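Local coordinates for protein glycoside hydrolase family 5 (Aspergillus oryzae, PDB 6LA0) that acts as a rutinosidase, a secreted family 5 glycoside hydrolase with a TIM-barrel fold, and may also release glucose from the non-reducing ends of beta-1,3-glucans, at residues V29-I34 / C331-K336; T274-L279 / R312-N317; T303-S308 / T342-G347; A335-N340 / T348-W353. One frame throughout, in Å; residues are numbered along the deposited sequence.

The four contacts belong to one TIM barrel. Interactions 1, 3 and 4 involve the long connections that follow its strands, and interaction 2 joins two outer helices. Interactions 1 and 4 share Ala335 and Lys336, and their centres are about 9 Å apart; Ile34 O lies 2.8 Å from Ser338 N, a probable hydrogen bond. Tyr352 of interaction 4 reaches interaction 3, its OH 2.7 Å from Gln346 O, and the centres of these two contacts are about 12 Å apart. Interaction 2 reaches interaction 4 through Arg312 NH1, 3.0 Å from Asp351 O. Interaction 1 contributes a tryptophan that probably belongs to the sugar-binding pocket, while interaction 4 carries a surface glycan on Asn340.

Interaction 1 (V29-I34 / C331-K336); sequences VQESTI and CYWTAK
Ile34 and Glu31 bring their side chains to the indole of Trp333, where the loop 29-34 meets the chain leaving strand 329-332. From CB, Ile34 divides into two arms. CG2, the branch anti to the backbone N, turns to the backbone of the other segment and lies 3.5 Å from Lys336 O, with the methyl Thr334 CG2 at 4.3 Å. Lys336 O is hydrogen-bonded to Tyr71 OH. The other branch runs through CG1 with an extended chi2 (175°), which carries CD1 forward to the indole, 3.8 Å from Trp333 CZ2. This methyl meets the ring obliquely, and the two side chains cross at about a right angle. The Glu31 and Trp333 side chains run towards each other from opposite directions: OE2 comes to 3.5 Å from Trp333 CZ2, its carboxylate turned 39° from the ring plane. Water 1 links the segments at the pyrrole end. It is 3.1 Å from Thr33 OG1 and accepts a weak bond from Trp333 NE1. The peptide between Trp333 and Thr334 is cis, and Thr334 CB lies 3.7 Å above the indole plane, towards its rim; Thr334 OG1 is held by Gly25 N. A tryptophan followed by a non-prolyl cis peptide just after the last barrel strand is characteristic of family 5 enzymes, in which it helps line the sugar site, and Trp333 probably does the same. The chemistry is mixed: a methyl and a carboxylate oxygen share one ring carbon and the ring nitrogen faces water, consistent with an indole fixed by packing at the margin of a polar pocket.

Interaction 2 (T274-L279 / R312-N317); sequences TLPARL and RERNVN
Pro276 packs against Arg314 and Asn315 where helices 275-285 and 312-326 run side by side on the outside of the barrel. Their short segments are 9.8 Å apart at closest approach and nearly parallel, at 8°. The tight part lies between the proline ring and the buried Asn315, with Pro276 CG 3.4 Å from Asn315 OD1. On the buried, barrel side Leu275 CD2 lies 4.1 Å from Asn315 CB and Leu279 CD1 3.6 Å from Asn315 O. The solvent side is the exposed rim formed by Arg314, whose guanidinium carries Pro276 CG over one face, with CD 3.4 Å from Arg314 NH2. That guanidinium is held by its own neighbour, NE and NH2 each bonding side-on to Asn315 OD1 at 3.1 Å. The NH2 bond follows a lone pair in the carbonyl plane, whereas NE comes in from above it. A bend at chi3 (76°) swings the arginine round to make this grip. Arg314 NH2 is also bonded to Glu273 O, while Asn315 ND2 goes to Ser272 O. Both polar ends thus tie helix 312-326 to the residues leading into helix 275-285, and the buried Asn315 amide is satisfied at both its oxygen and its nitrogen.

Interaction 3 (T303-S308 / T342-G347); sequences TLYQNS and TVNGQG
Asn307 and Gly345 pair across a single parallel beta bridge, their CA atoms 4.8 Å apart. It is made by Asn307 N donating to Asn344 O at 2.9 Å and Gln346 N donating to Asn307 O at 3.0 Å. Gly345, at phi 102° and psi -131°, brings its bare CA to 3.9 Å from Asn307 O. The bridge joins two loops of the barrel, one running from strand 294-303 to helix 312-326 and the other from strand 329-332 to helix 355-360. The Asn307 amide works in both directions. Its ND2 donates to Asn344 O at 2.9 Å in the carbonyl plane, giving that oxygen two donors from one residue. The same amide also grips its own loop: OD1 accepts from Thr303 N on a lone pair and ND2 donates a second time, to Thr303 O, which fixes the amide rotation. Val343 CG2 lies 3.6 Å from Asn307 ND2, and the two side chains cross at about a right angle. At the outer end Asn344 ND2 bonds Leu304 O at 2.7 Å. Its amide lies alongside the Tyr305 ring with planes 12° apart. Water 2 spans the gap from Leu304 O to Asn344 N, both at 2.8 Å.

Interaction 4 (A335-N340 / T348-W353); sequences AKFSGN and TQADYW. With NAG (2-acetamido-2-deoxy-beta-D-glucopyranose), chain F.
Trp353 covers Phe337 with its beta carbon as well as its ring: CB sits 3.5 Å from the centroid of the phenyl ring, only 13° off the normal, a CH-pi contact over the middle of the face. Beyond it the five-membered ring of the indole forms an offset stack with Phe337, centroids 4.9 Å apart and planes inclined by 22°. Both side chains point the same way. Phe337 has CG anti to its backbone N (chi1 -171°), which carries the phenyl ring in under the turn 348-353. There CE1 meets Gln349 CB at 3.8 Å and CD1 meets Ala350 CA. These two segments lie within one long connection, the loop that leads from the last barrel strand, 329-332, to helix 355-360, and the contact closes it back on itself. The turn is held from within by an ST turn, Thr348 OG1 accepting from Ala350 N, and by Thr348 N donating to the anti lone pair of Asp351 OD2 at 2.8 Å. Gln349 O accepts from both Tyr352 N and Trp353 N. Farther along, Ala350 CB is pressed to 3.1 Å from Gly339 O, and Thr348 CG2 lies 3.7 Å from Asn340 O. Trp353 NE1 and Gln349 NE2 both bond Gln302 OE1, which sets the indole and the amide against strand 294-303. On the outer side Asn340 ND2 is joined covalently to C1 of the N-acetylglucosamine, at 1.4 Å, while Asn340 OD1 is hydrogen-bonded to Ser36 OG.

Interaction 1 (V29-I34 / C331-K336)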
# COMPACT_ATOMS: atom_id res chain seq x y z
N VAL A 29 4.00 -8.78 2.86
CA VAL A 29 2.74 -8.85 3.59
C VAL A 29 1.89 -9.91 2.90
O VAL A 29 1.71 -9.85 1.68
CB VAL A 29 2.00 -7.49 3.57
CG1 VAL A 29 0.63 -7.60 4.22
CG2 VAL A 29 2.83 -6.40 4.23
N GLN A 30 1.38 -10.88 3.66
CA GLN A 30 0.64 -11.99 3.07
C GLN A 30 -0.86 -11.77 3.21
O GLN A 30 -1.34 -11.38 4.28
CB GLN A 30 1.02 -13.34 3.72
CG GLN A 30 2.52 -13.57 3.88
CD GLN A 30 3.29 -13.41 2.59
OE1 GLN A 30 2.81 -13.79 1.52
NE2 GLN A 30 4.47 -12.82 2.68
N GLU A 31 -1.60 -12.02 2.11
CA GLU A 31 -3.04 -11.87 2.05
C GLU A 31 -3.63 -12.99 1.21
O GLU A 31 -3.03 -13.43 0.23
CB GLU A 31 -3.45 -10.52 1.46
CG GLU A 31 -2.96 -9.32 2.24
CD GLU A 31 -3.34 -8.02 1.57
OE1 GLU A 31 -4.53 -7.87 1.22
OE2 GLU A 31 -2.45 -7.16 1.39
N SER A 32 -4.82 -13.46 1.61
CA SER A 32 -5.38 -14.67 1.03
C SER A 32 -5.69 -14.52 -0.47
O SER A 32 -5.51 -15.46 -1.25
CB SER A 32 -6.64 -15.06 1.80
OG SER A 32 -7.70 -14.14 1.55
N THR A 33 -6.17 -13.34 -0.87
CA THR A 33 -6.69 -13.15 -2.22
C THR A 33 -5.60 -13.09 -3.30
O THR A 33 -5.91 -13.29 -4.47
CB THR A 33 -7.49 -11.85 -2.26
OG1 THR A 33 -6.69 -10.78 -1.73
CG2 THR A 33 -8.73 -11.99 -1.39
N ILE A 34 -4.35 -12.78 -2.95
CA ILE A 34 -3.39 -12.42 -3.99
C ILE A 34 -2.76 -13.66 -4.62
O ILE A 34 -2.45 -13.66 -5.82
CB ILE A 34 -2.32 -11.46 -3.42
CG1 ILE A 34 -2.97 -10.16 -2.90
CG2 ILE A 34 -1.28 -11.15 -4.49
CD1 ILE A 34 -2.01 -9.20 -2.22
N CYS A 331 -0.32 4.13 -7.92
CA CYS A 331 0.27 2.79 -7.89
C CYS A 331 -0.84 1.76 -7.98
O CYS A 331 -1.72 1.71 -7.11
CB CYS A 331 1.07 2.55 -6.60
SG CYS A 331 2.72 3.31 -6.57
N TYR A 332 -0.77 0.88 -8.97
CA TYR A 332 -1.81 -0.13 -9.12
C TYR A 332 -1.66 -1.22 -8.06
O TYR A 332 -0.55 -1.57 -7.65
CB TYR A 332 -1.76 -0.75 -10.52
CG TYR A 332 -3.03 -1.46 -10.94
CD1 TYR A 332 -4.07 -0.75 -11.56
CD2 TYR A 332 -3.19 -2.82 -10.73
CE1 TYR A 332 -5.25 -1.40 -11.94
CE2 TYR A 332 -4.36 -3.48 -11.12
CZ TYR A 332 -5.39 -2.77 -11.72
OH TYR A 332 -6.54 -3.44 -12.09
N TRP A 333 -2.79 -1.77 -7.61
CA TRP A 333 -2.81 -2.97 -6.77
C TRP A 333 -3.26 -4.14 -7.65
O TRP A 333 -4.44 -4.27 -7.95
CB TRP A 333 -3.75 -2.82 -5.57
CG TRP A 333 -3.54 -3.93 -4.58
CD1 TRP A 333 -4.08 -5.20 -4.64
CD2 TRP A 333 -2.70 -3.90 -3.42
NE1 TRP A 333 -3.63 -5.94 -3.57
CE2 TRP A 333 -2.79 -5.17 -2.81
CE3 TRP A 333 -1.89 -2.92 -2.84
CZ2 TRP A 333 -2.09 -5.49 -1.65
CZ3 TRP A 333 -1.20 -3.24 -1.67
CH2 TRP A 333 -1.30 -4.52 -1.10
N THR A 334 -2.33 -5.03 -8.02
CA THR A 334 -0.95 -5.11 -7.55
C THR A 334 -0.10 -5.67 -8.70
O THR A 334 -0.64 -5.99 -9.76
CB THR A 334 -0.85 -6.00 -6.30
OG1 THR A 334 0.52 -6.12 -5.87
CG2 THR A 334 -1.43 -7.39 -6.61
N ALA A 335 1.22 -5.77 -8.52
CA ALA A 335 2.10 -6.13 -9.64
C ALA A 335 1.78 -7.51 -10.20
O ALA A 335 1.68 -7.70 -11.42
CB ALA A 335 3.56 -6.04 -9.22
N LYS A 336 1.67 -8.51 -9.31
CA LYS A 336 1.36 -9.89 -9.67
C LYS A 336 0.23 -10.42 -8.78
O LYS A 336 0.24 -10.23 -7.56
CB LYS A 336 2.60 -10.79 -9.51
CG LYS A 336 3.78 -10.34 -10.36
CD LYS A 336 4.99 -11.23 -10.13
CE LYS A 336 5.02 -12.40 -11.11
NZ LYS A 336 6.29 -13.21 -11.01
O HOH W 1 -6.02 -7.88 -2.68

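Interaction 2 (T274-L279 / R312-N317)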
# COMPACT_ATOMS: atom_id res chain seq x y z
N THR A 274 -19.25 1.84 -17.54
CA THR A 274 -19.39 3.17 -16.96
C THR A 274 -18.25 3.53 -16.02
O THR A 274 -18.27 4.61 -15.41
CB THR A 274 -20.72 3.26 -16.21
OG1 THR A 274 -20.78 2.22 -15.24
CG2 THR A 274 -21.91 3.12 -17.20
N LEU A 275 -17.26 2.64 -15.90
CA LEU A 275 -16.18 2.90 -14.95
C LEU A 275 -15.40 4.18 -15.22
O LEU A 275 -15.07 4.87 -14.25
CB LEU A 275 -15.23 1.70 -14.89
CG LEU A 275 -14.07 1.87 -13.91
CD1 LEU A 275 -14.57 2.09 -12.47
CD2 LEU A 275 -13.17 0.64 -14.01
N PRO A 276 -15.07 4.56 -16.47
CA PRO A 276 -14.22 5.76 -16.64
C PRO A 276 -14.81 7.02 -16.06
O PRO A 276 -14.09 7.80 -15.42
CB PRO A 276 -14.06 5.86 -18.17
CG PRO A 276 -14.26 4.45 -18.66
CD PRO A 276 -15.31 3.88 -17.77
N ALA A 277 -16.11 7.25 -16.25
CA ALA A 277 -16.76 8.41 -15.63
C ALA A 277 -16.50 8.43 -14.12
O ALA A 277 -16.21 9.48 -13.55
CB ALA A 277 -18.26 8.40 -15.93
N ARG A 278 -16.58 7.26 -13.48
CA ARG A 278 -16.36 7.21 -12.03
C ARG A 278 -14.91 7.47 -11.68
O ARG A 278 -14.62 8.14 -10.67
CB ARG A 278 -16.80 5.85 -11.47
CG ARG A 278 -17.47 5.96 -10.11
CD ARG A 278 -18.77 6.76 -10.21
NE ARG A 278 -19.83 6.02 -10.90
CZ ARG A 278 -20.67 5.17 -10.31
NH1 ARG A 278 -20.57 4.92 -9.01
NH2 ARG A 278 -21.60 4.56 -11.03
N LEU A 279 -13.98 6.92 -12.47
CA LEU A 279 -12.56 7.17 -12.23
C LEU A 279 -12.24 8.66 -12.27
O LEU A 279 -11.48 9.17 -11.43
CB LEU A 279 -11.71 6.42 -13.26
CG LEU A 279 -11.66 4.89 -13.17
CD1 LEU A 279 -11.23 4.25 -14.52
CD2 LEU A 279 -10.74 4.45 -12.04
N ARG A 312 -10.67 -3.86 -20.39
CA ARG A 312 -9.60 -3.70 -19.41
C ARG A 312 -8.57 -2.68 -19.85
O ARG A 312 -8.09 -1.87 -19.04
CB ARG A 312 -8.93 -5.05 -19.13
CG ARG A 312 -9.83 -6.03 -18.41
CD ARG A 312 -9.15 -7.39 -18.23
NE ARG A 312 -8.97 -8.09 -19.50
CZ ARG A 312 -8.33 -9.25 -19.62
NH1 ARG A 312 -7.84 -9.84 -18.54
NH2 ARG A 312 -8.20 -9.82 -20.81
N GLU A 313 -8.18 -2.71 -21.13
CA GLU A 313 -7.15 -1.78 -21.59
C GLU A 313 -7.64 -0.34 -21.49
O GLU A 313 -6.92 0.55 -21.00
CB GLU A 313 -6.73 -2.12 -23.02
CG GLU A 313 -5.68 -1.18 -23.56
CD GLU A 313 -5.32 -1.45 -25.00
OE1 GLU A 313 -6.23 -1.87 -25.77
OE2 GLU A 313 -4.14 -1.24 -25.36
N ARG A 314 -8.87 -0.08 -21.96
CA ARG A 314 -9.40 1.28 -21.90
C ARG A 314 -9.49 1.77 -20.46
O ARG A 314 -9.08 2.90 -20.14
CB ARG A 314 -10.77 1.34 -22.59
CG ARG A 314 -11.42 2.73 -22.57
CD ARG A 314 -12.93 2.69 -22.80
NE ARG A 314 -13.67 2.26 -21.61
CZ ARG A 314 -15.00 2.25 -21.51
NH1 ARG A 314 -15.75 2.69 -22.52
NH2 ARG A 314 -15.59 1.82 -20.40
N ASN A 315 -9.95 0.90 -19.55
CA ASN A 315 -10.23 1.32 -18.18
C ASN A 315 -8.95 1.54 -17.37
O ASN A 315 -8.86 2.53 -16.62
CB ASN A 315 -11.16 0.30 -17.52
CG ASN A 315 -12.58 0.31 -18.10
OD1 ASN A 315 -13.01 1.29 -18.74
ND2 ASN A 315 -13.31 -0.77 -17.88
N VAL A 316 -7.95 0.66 -17.47
CA VAL A 316 -6.71 0.90 -16.73
C VAL A 316 -6.03 2.17 -17.24
O VAL A 316 -5.49 2.96 -16.46
CB VAL A 316 -5.76 -0.32 -16.76
CG1 VAL A 316 -5.17 -0.55 -18.15
CG2 VAL A 316 -4.63 -0.15 -15.75
N ASN A 317 -6.10 2.41 -18.56
CA ASN A 317 -5.45 3.61 -19.07
C ASN A 317 -6.24 4.86 -18.69
O ASN A 317 -5.63 5.92 -18.46
CB ASN A 317 -5.25 3.50 -20.58
CG ASN A 317 -4.01 2.71 -20.94
OD1 ASN A 317 -2.89 3.11 -20.59
ND2 ASN A 317 -4.20 1.58 -21.62

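Interaction 3 (T303-S308 / T342-G347)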
# COMPACT_ATOMS: atom_id res chain seq x y z
N THR A 303 -15.02 -4.00 -11.03
CA THR A 303 -16.25 -3.34 -10.60
C THR A 303 -17.16 -4.38 -9.96
O THR A 303 -16.96 -5.59 -10.11
CB THR A 303 -16.95 -2.65 -11.77
OG1 THR A 303 -17.26 -3.62 -12.78
CG2 THR A 303 -16.03 -1.59 -12.36
N LEU A 304 -18.15 -3.91 -9.20
CA LEU A 304 -19.05 -4.87 -8.58
C LEU A 304 -19.83 -5.65 -9.63
O LEU A 304 -19.98 -6.88 -9.51
CB LEU A 304 -20.00 -4.17 -7.61
CG LEU A 304 -21.04 -5.06 -6.93
CD1 LEU A 304 -20.36 -6.16 -6.13
CD2 LEU A 304 -21.94 -4.22 -6.05
N TYR A 305 -20.29 -4.98 -10.69
CA TYR A 305 -21.15 -5.59 -11.71
C TYR A 305 -20.52 -5.59 -13.10
O TYR A 305 -19.68 -4.74 -13.42
CB TYR A 305 -22.51 -4.88 -11.79
CG TYR A 305 -23.32 -4.94 -10.52
CD1 TYR A 305 -23.75 -6.15 -10.01
CD2 TYR A 305 -23.63 -3.78 -9.81
CE1 TYR A 305 -24.49 -6.21 -8.85
CE2 TYR A 305 -24.37 -3.84 -8.65
CZ TYR A 305 -24.80 -5.06 -8.17
OH TYR A 305 -25.53 -5.13 -7.01
N GLN A 306 -20.91 -6.58 -13.91
CA GLN A 306 -20.67 -6.62 -15.35
C GLN A 306 -19.22 -6.33 -15.73
O GLN A 306 -18.92 -5.41 -16.49
CB GLN A 306 -21.62 -5.66 -16.07
CG GLN A 306 -23.05 -6.13 -16.06
CD GLN A 306 -23.95 -5.23 -16.85
OE1 GLN A 306 -24.03 -5.33 -18.08
NE2 GLN A 306 -24.64 -4.32 -16.16
N ASN A 307 -18.31 -7.16 -15.22
CA ASN A 307 -16.91 -7.01 -15.57
C ASN A 307 -16.65 -7.50 -16.99
O ASN A 307 -17.17 -8.53 -17.41
CB ASN A 307 -16.02 -7.78 -14.59
CG ASN A 307 -15.91 -7.09 -13.25
OD1 ASN A 307 -15.13 -6.15 -13.08
ND2 ASN A 307 -16.71 -7.55 -12.29
N SER A 308 -15.78 -6.77 -17.71
CA SER A 308 -15.56 -7.03 -19.13
C SER A 308 -14.07 -7.19 -19.41
O SER A 308 -13.30 -6.26 -19.15
CB SER A 308 -16.15 -5.89 -19.97
OG SER A 308 -15.42 -5.75 -21.18
N THR A 342 -14.28 -15.77 -8.22
CA THR A 342 -15.03 -15.30 -9.38
C THR A 342 -15.50 -13.86 -9.15
O THR A 342 -15.59 -13.38 -8.01
CB THR A 342 -16.23 -16.20 -9.68
OG1 THR A 342 -16.71 -15.93 -11.00
CG2 THR A 342 -17.35 -15.97 -8.68
N VAL A 343 -15.76 -13.17 -10.26
CA VAL A 343 -16.34 -11.83 -10.24
C VAL A 343 -17.62 -11.86 -11.06
O VAL A 343 -17.86 -12.79 -11.85
CB VAL A 343 -15.38 -10.76 -10.78
CG1 VAL A 343 -14.01 -10.89 -10.14
CG2 VAL A 343 -15.29 -10.86 -12.30
N ASN A 344 -18.46 -10.84 -10.87
CA ASN A 344 -19.69 -10.74 -11.65
C ASN A 344 -19.34 -10.37 -13.08
O ASN A 344 -18.66 -9.37 -13.32
CB ASN A 344 -20.62 -9.69 -11.04
CG ASN A 344 -21.16 -10.10 -9.69
OD1 ASN A 344 -21.37 -11.28 -9.42
ND2 ASN A 344 -21.36 -9.11 -8.81
N GLY A 345 -19.81 -11.17 -14.02
CA GLY A 345 -19.48 -10.99 -15.43
C GLY A 345 -18.41 -11.97 -15.89
O GLY A 345 -18.49 -13.17 -15.61
N GLN A 346 -17.39 -11.45 -16.56
CA GLN A 346 -16.37 -12.28 -17.20
C GLN A 346 -15.18 -12.52 -16.28
O GLN A 346 -14.55 -11.57 -15.80
CB GLN A 346 -15.94 -11.63 -18.52
CG GLN A 346 -17.10 -11.50 -19.53
CD GLN A 346 -16.77 -10.67 -20.75
OE1 GLN A 346 -15.67 -10.14 -20.88
NE2 GLN A 346 -17.75 -10.53 -21.65
N GLY A 347 -14.86 -13.79 -16.03
CA GLY A 347 -13.57 -14.16 -15.47
C GLY A 347 -13.53 -14.20 -13.96
O GLY A 347 -14.53 -14.37 -13.26
O HOH W 2 -17.85 -8.70 -9.13

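Interaction 4 (A335-N340 / T348-W353)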
# COMPACT_ATOMS: atom_id res chain seq x y z
N ALA A 335 1.22 -5.77 -8.52
CA ALA A 335 2.10 -6.13 -9.64
C ALA A 335 1.78 -7.51 -10.20
O ALA A 335 1.68 -7.70 -11.42
CB ALA A 335 3.56 -6.04 -9.22
N LYS A 336 1.67 -8.51 -9.31
CA LYS A 336 1.36 -9.89 -9.67
C LYS A 336 0.23 -10.42 -8.78
O LYS A 336 0.24 -10.23 -7.56
CB LYS A 336 2.60 -10.79 -9.51
CG LYS A 336 3.78 -10.34 -10.36
CD LYS A 336 4.99 -11.23 -10.13
CE LYS A 336 5.02 -12.40 -11.11
NZ LYS A 336 6.29 -13.21 -11.01
N PHE A 337 -0.72 -11.12 -9.40
CA PHE A 337 -1.95 -11.53 -8.74
C PHE A 337 -2.49 -12.78 -9.42
O PHE A 337 -2.70 -12.76 -10.64
CB PHE A 337 -3.00 -10.40 -8.81
CG PHE A 337 -4.23 -10.62 -7.96
CD1 PHE A 337 -5.22 -11.51 -8.36
CD2 PHE A 337 -4.43 -9.89 -6.80
CE1 PHE A 337 -6.36 -11.70 -7.61
CE2 PHE A 337 -5.58 -10.07 -6.04
CZ PHE A 337 -6.54 -10.99 -6.44
N SER A 338 -2.74 -13.84 -8.64
CA SER A 338 -3.27 -15.08 -9.18
C SER A 338 -4.49 -15.61 -8.43
O SER A 338 -4.91 -16.75 -8.69
CB SER A 338 -2.18 -16.15 -9.22
OG SER A 338 -1.75 -16.45 -7.91
N GLY A 339 -5.10 -14.84 -7.54
CA GLY A 339 -6.31 -15.31 -6.88
C GLY A 339 -7.43 -15.59 -7.87
O GLY A 339 -7.63 -14.85 -8.84
N ASN A 340 -8.21 -16.65 -7.61
CA ASN A 340 -9.17 -17.15 -8.59
C ASN A 340 -10.62 -16.99 -8.16
O ASN A 340 -11.49 -17.67 -8.72
CB ASN A 340 -8.89 -18.62 -8.93
CG ASN A 340 -8.91 -19.52 -7.71
OD1 ASN A 340 -9.19 -19.09 -6.59
ND2 ASN A 340 -8.62 -20.80 -7.93
N THR A 348 -12.30 -14.08 -13.45
CA THR A 348 -12.01 -14.10 -12.02
C THR A 348 -11.24 -12.83 -11.65
O THR A 348 -10.82 -12.07 -12.52
CB THR A 348 -11.19 -15.33 -11.62
OG1 THR A 348 -9.84 -15.12 -12.04
CG2 THR A 348 -11.71 -16.61 -12.28
N GLN A 349 -10.96 -12.65 -10.36
CA GLN A 349 -10.19 -11.47 -9.95
C GLN A 349 -8.82 -11.45 -10.62
O GLN A 349 -8.28 -10.36 -10.89
CB GLN A 349 -10.02 -11.44 -8.42
CG GLN A 349 -11.34 -11.25 -7.66
CD GLN A 349 -11.12 -10.87 -6.21
OE1 GLN A 349 -10.50 -11.62 -5.45
NE2 GLN A 349 -11.63 -9.70 -5.80
N ALA A 350 -8.25 -12.62 -10.95
CA ALA A 350 -6.91 -12.64 -11.53
C ALA A 350 -6.87 -12.01 -12.91
O ALA A 350 -5.79 -11.64 -13.38
CB ALA A 350 -6.37 -14.07 -11.60
N ASP A 351 -8.02 -11.86 -13.57
CA ASP A 351 -8.07 -11.19 -14.85
C ASP A 351 -8.08 -9.66 -14.72
O ASP A 351 -7.82 -8.97 -15.71
CB ASP A 351 -9.30 -11.68 -15.64
CG ASP A 351 -9.30 -13.22 -15.84
OD1 ASP A 351 -8.36 -13.71 -16.49
OD2 ASP A 351 -10.22 -13.92 -15.33
N TYR A 352 -8.32 -9.12 -13.51
CA TYR A 352 -8.46 -7.68 -13.31
C TYR A 352 -7.48 -7.07 -12.33
O TYR A 352 -7.28 -5.84 -12.38
CB TYR A 352 -9.89 -7.35 -12.85
CG TYR A 352 -10.91 -7.84 -13.84
CD1 TYR A 352 -11.33 -7.03 -14.88
CD2 TYR A 352 -11.42 -9.13 -13.76
CE1 TYR A 352 -12.25 -7.48 -15.81
CE2 TYR A 352 -12.35 -9.60 -14.70
CZ TYR A 352 -12.76 -8.76 -15.71
OH TYR A 352 -13.67 -9.21 -16.64
N TRP A 353 -6.85 -7.85 -11.46
CA TRP A 353 -5.95 -7.32 -10.44
C TRP A 353 -4.48 -7.59 -10.74
O TRP A 353 -3.62 -7.28 -9.91
CB TRP A 353 -6.29 -7.91 -9.08
CG TRP A 353 -7.62 -7.55 -8.52
CD1 TRP A 353 -8.82 -8.05 -8.90
CD2 TRP A 353 -7.87 -6.65 -7.44
NE1 TRP A 353 -9.82 -7.50 -8.13
CE2 TRP A 353 -9.26 -6.63 -7.23
CE3 TRP A 353 -7.06 -5.85 -6.63
CZ2 TRP A 353 -9.86 -5.85 -6.23
CZ3 TRP A 353 -7.65 -5.07 -5.64
CH2 TRP A 353 -9.04 -5.08 -5.46
C1 NAG F . -8.54 -21.76 -6.86
C2 NAG F . -9.35 -23.03 -7.13
C3 NAG F . -8.96 -24.14 -6.15
C4 NAG F . -7.45 -24.34 -6.11
C5 NAG F . -6.75 -23.01 -5.85
C6 NAG F . -5.25 -23.11 -5.93
C7 NAG F . -11.58 -22.68 -8.11
C8 NAG F . -13.02 -22.39 -7.82
N2 NAG F . -10.77 -22.76 -7.04
O3 NAG F . -9.60 -25.35 -6.54
O4 NAG F . -7.11 -25.25 -5.07
O5 NAG F . -7.16 -22.06 -6.85
O6 NAG F . -4.81 -23.54 -7.22
O7 NAG F . -11.16 -22.83 -9.25